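Hypothetical aspartyl-tRNA synthetase (Sulfolobus tokodaii, PDB 1WYD) probably attaches L-aspartate, activated with ATP, to both tRNA(Asp) and tRNA(Asn) as a non-discriminating class II aminoacyl-tRNA synthetase. Local coordinates at residues Ser357-Lys362 against Pro392-Phe397. Residues are numbered along the deposited sequence; the frame is centred on the assembly and turned at random.
Sequences STRNHK and PPHAGF
Arg359 lays its CB over one face of the His394 imidazole, 3.9 Å from the ring centroid in a CH-pi contact, while CB of His361 sits at the edge of the same ring. One face of the Arg359 guanidinium lies against the backbone of Gly396, and its plane is turned 68° from the imidazole. The His361 ring takes CG of Pro393 over a face, at 4.2 Å from its centroid. Two bonds hold the His394 ring: ND1 donates to Pro392 O at 2.8 Å, within its own segment, and NE2 is hydrogen-bonded to OE1 of Glu193 of helix 189-199. Strands 351-358 and 394-400 run antiparallel as central neighbours in the mixed sheet of the class II synthetase catalytic domain. Ser357 and Gly396 form a hydrogen-bonded pair, with Ser357 N to Gly396 O at 3.0 Å and Gly396 N to Ser357 O at 3.1 Å; Thr358 and Ala395 follow as a non-hydrogen-bonded pair. Beyond them Arg359 N gives a nearly straight bond (171°) to His394 O, and a water receives a weak bond from His394 N and donates to Arg359 O. With CG anti to its carbonyl carbon and a bend at chi2 (-64°), Arg359 turns back alongside Ser357, where NH1 donates a hydrogen bond to Ser357 OG at 2.8 Å, a hydroxyl also hydrogen-bonded to Thr331. NH2 makes a salt bridge with Glu229 of strand 222-231, and Arg359 is predicted to bind L-aspartate, consistent with a guanidinium fixed at the substrate pocket. A leucine in its place would probably leave Glu229 without this charge partner and Ser357 OG without the NH1 bond, and weaken the predicted grip on aspartate. At the far end, Leu95 and Tyr2 of the second subunit pack on His361 and Pro393, respectively.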
ATOM      1  N   SER B 357       1.907 -19.695  -8.506  1.00 46.27           N
ATOM      2  CA  SER B 357       2.194 -21.137  -8.452  1.00 46.36           C
ATOM      3  C   SER B 357       2.115 -21.770  -7.070  1.00 46.53           C
ATOM      4  O   SER B 357       1.866 -21.113  -6.075  1.00 46.33           O
ATOM      5  CB  SER B 357       3.590 -21.417  -8.996  1.00 46.75           C
ATOM      6  OG  SER B 357       4.575 -20.977  -8.063  1.00 46.21           O
ATOM      7  N   THR B 358       2.333 -23.076  -7.042  1.00 46.79           N
ATOM      8  CA  THR B 358       2.549 -23.787  -5.816  1.00 46.60           C
ATOM      9  C   THR B 358       4.046 -23.736  -5.660  1.00 46.20           C
ATOM     10  O   THR B 358       4.772 -23.902  -6.631  1.00 46.36           O
ATOM     11  CB  THR B 358       2.118 -25.245  -5.965  1.00 46.27           C
ATOM     12  OG1 THR B 358       0.780 -25.296  -6.469  1.00 50.06           O
ATOM     13  CG2 THR B 358       2.038 -25.909  -4.585  1.00 43.64           C
ATOM     14  N   ARG B 359       4.513 -23.535  -4.438  1.00 45.91           N
ATOM     15  CA  ARG B 359       5.949 -23.353  -4.249  1.00 45.95           C
ATOM     16  C   ARG B 359       6.567 -24.632  -3.709  1.00 45.98           C
ATOM     17  O   ARG B 359       5.866 -25.511  -3.212  1.00 45.40           O
ATOM     18  CB  ARG B 359       6.225 -22.196  -3.301  1.00 44.93           C
ATOM     19  CG  ARG B 359       5.221 -21.059  -3.408  1.00 46.11           C
ATOM     20  CD  ARG B 359       5.195 -20.326  -4.747  1.00 45.12           C
ATOM     21  NE  ARG B 359       4.662 -18.986  -4.564  1.00 45.73           N
ATOM     22  CZ  ARG B 359       4.410 -18.120  -5.537  1.00 47.17           C
ATOM     23  NH1 ARG B 359       4.622 -18.449  -6.800  1.00 48.10           N
ATOM     24  NH2 ARG B 359       3.921 -16.917  -5.242  1.00 46.82           N
ATOM     25  N   ASN B 360       7.884 -24.730  -3.795  1.00 46.25           N
ATOM     26  CA  ASN B 360       8.604 -25.740  -3.044  1.00 46.89           C
ATOM     27  C   ASN B 360       8.672 -25.383  -1.560  1.00 47.37           C
ATOM     28  O   ASN B 360       8.459 -24.241  -1.205  1.00 46.93           O
ATOM     29  CB  ASN B 360       9.988 -25.953  -3.655  1.00 46.67           C
ATOM     30  CG  ASN B 360       9.919 -26.534  -5.054  1.00 45.66           C
ATOM     31  OD1 ASN B 360      10.708 -26.147  -5.939  1.00 43.50           O
ATOM     32  ND2 ASN B 360       8.964 -27.451  -5.278  1.00 42.32           N
ATOM     33  N   HIS B 361       8.926 -26.366  -0.699  1.00 49.83           N
ATOM     34  CA  HIS B 361       9.017 -26.126   0.748  1.00 52.65           C
ATOM     35  C   HIS B 361      10.055 -26.991   1.444  1.00 53.49           C
ATOM     36  O   HIS B 361      10.266 -26.861   2.657  1.00 54.92           O
ATOM     37  CB  HIS B 361       7.648 -26.236   1.462  1.00 53.69           C
ATOM     38  CG  HIS B 361       7.088 -27.626   1.517  1.00 57.13           C
ATOM     39  ND1 HIS B 361       7.452 -28.536   2.487  1.00 62.09           N
ATOM     40  CD2 HIS B 361       6.169 -28.253   0.740  1.00 59.32           C
ATOM     41  CE1 HIS B 361       6.800 -29.671   2.290  1.00 60.57           C
ATOM     42  NE2 HIS B 361       6.019 -29.526   1.236  1.00 58.34           N
ATOM     43  N   LYS B 362      10.720 -27.850   0.687  1.00 53.98           N
ATOM     44  CA  LYS B 362      11.868 -28.584   1.205  1.00 54.85           C
ATOM     45  C   LYS B 362      13.152 -28.005   0.609  1.00 54.81           C
ATOM     46  O   LYS B 362      13.208 -27.681  -0.579  1.00 54.71           O
ATOM     47  CB  LYS B 362      11.765 -30.086   0.888  1.00 55.52           C
ATOM     48  CG  LYS B 362      10.657 -30.872   1.624  1.00 57.53           C
ATOM     49  CD  LYS B 362      10.041 -31.961   0.710  1.00 62.41           C
ATOM     50  CE  LYS B 362       8.877 -32.772   1.362  1.00 62.88           C
ATOM     51  NZ  LYS B 362       8.888 -32.783   2.864  1.00 61.83           N
ATOM     52  N   PRO B 392       5.916 -24.332   5.574  1.00 46.25           N
ATOM     53  CA  PRO B 392       4.754 -25.136   5.189  1.00 46.06           C
ATOM     54  C   PRO B 392       4.576 -25.160   3.673  1.00 46.07           C
ATOM     55  O   PRO B 392       5.207 -24.357   2.965  1.00 46.41           O
ATOM     56  CB  PRO B 392       3.592 -24.364   5.830  1.00 46.45           C
ATOM     57  CG  PRO B 392       4.000 -22.949   5.726  1.00 45.73           C
ATOM     58  CD  PRO B 392       5.517 -22.963   5.965  1.00 46.49           C
ATOM     59  N   PRO B 393       3.707 -26.028   3.165  1.00 45.62           N
ATOM     60  CA  PRO B 393       3.332 -25.940   1.763  1.00 45.30           C
ATOM     61  C   PRO B 393       2.586 -24.640   1.612  1.00 45.09           C
ATOM     62  O   PRO B 393       1.732 -24.288   2.431  1.00 45.94           O
ATOM     63  CB  PRO B 393       2.390 -27.125   1.576  1.00 45.85           C
ATOM     64  CG  PRO B 393       2.717 -28.034   2.722  1.00 45.16           C
ATOM     65  CD  PRO B 393       2.983 -27.108   3.856  1.00 45.36           C
ATOM     66  N   HIS B 394       2.931 -23.899   0.579  1.00 44.46           N
ATOM     67  CA  HIS B 394       2.270 -22.640   0.326  1.00 43.58           C
ATOM     68  C   HIS B 394       2.167 -22.393  -1.171  1.00 42.78           C
ATOM     69  O   HIS B 394       2.712 -23.148  -1.970  1.00 41.71           O
ATOM     70  CB  HIS B 394       2.991 -21.490   1.050  1.00 43.45           C
ATOM     71  CG  HIS B 394       4.441 -21.377   0.709  1.00 43.70           C
ATOM     72  ND1 HIS B 394       5.362 -22.345   1.043  1.00 43.83           N
ATOM     73  CD2 HIS B 394       5.132 -20.401   0.073  1.00 43.48           C
ATOM     74  CE1 HIS B 394       6.560 -21.962   0.634  1.00 45.11           C
ATOM     75  NE2 HIS B 394       6.445 -20.785   0.042  1.00 43.00           N
ATOM     76  N   ALA B 395       1.454 -21.325  -1.532  1.00 42.78           N
ATOM     77  CA  ALA B 395       1.218 -20.952  -2.925  1.00 42.73           C
ATOM     78  C   ALA B 395       0.881 -19.489  -2.946  1.00 42.87           C
ATOM     79  O   ALA B 395       0.310 -18.966  -1.979  1.00 43.50           O
ATOM     80  CB  ALA B 395       0.044 -21.774  -3.529  1.00 42.84           C
ATOM     81  N   GLY B 396       1.233 -18.814  -4.039  1.00 42.68           N
ATOM     82  CA  GLY B 396       0.909 -17.410  -4.139  1.00 41.70           C
ATOM     83  C   GLY B 396       0.870 -16.893  -5.543  1.00 41.70           C
ATOM     84  O   GLY B 396       1.170 -17.606  -6.496  1.00 42.12           O
ATOM     85  N   PHE B 397       0.493 -15.631  -5.667  1.00 41.43           N
ATOM     86  CA  PHE B 397       0.511 -14.959  -6.960  1.00 41.39           C
ATOM     87  C   PHE B 397       0.850 -13.465  -6.841  1.00 40.14           C
ATOM     88  O   PHE B 397       0.863 -12.873  -5.753  1.00 39.57           O
ATOM     89  CB  PHE B 397      -0.849 -15.114  -7.665  1.00 41.92           C
ATOM     90  CG  PHE B 397      -1.983 -14.387  -6.975  1.00 42.24           C
ATOM     91  CD1 PHE B 397      -2.968 -15.106  -6.292  1.00 45.05           C
ATOM     92  CD2 PHE B 397      -2.095 -13.007  -7.056  1.00 40.86           C
ATOM     93  CE1 PHE B 397      -4.008 -14.451  -5.662  1.00 45.89           C
ATOM     94  CE2 PHE B 397      -3.101 -12.333  -6.424  1.00 41.58           C
ATOM     95  CZ  PHE B 397      -4.072 -13.044  -5.727  1.00 46.79           C
TER
HETATM   96  O   HOH W   1       3.596 -26.376  -1.458  1.00 43.73           O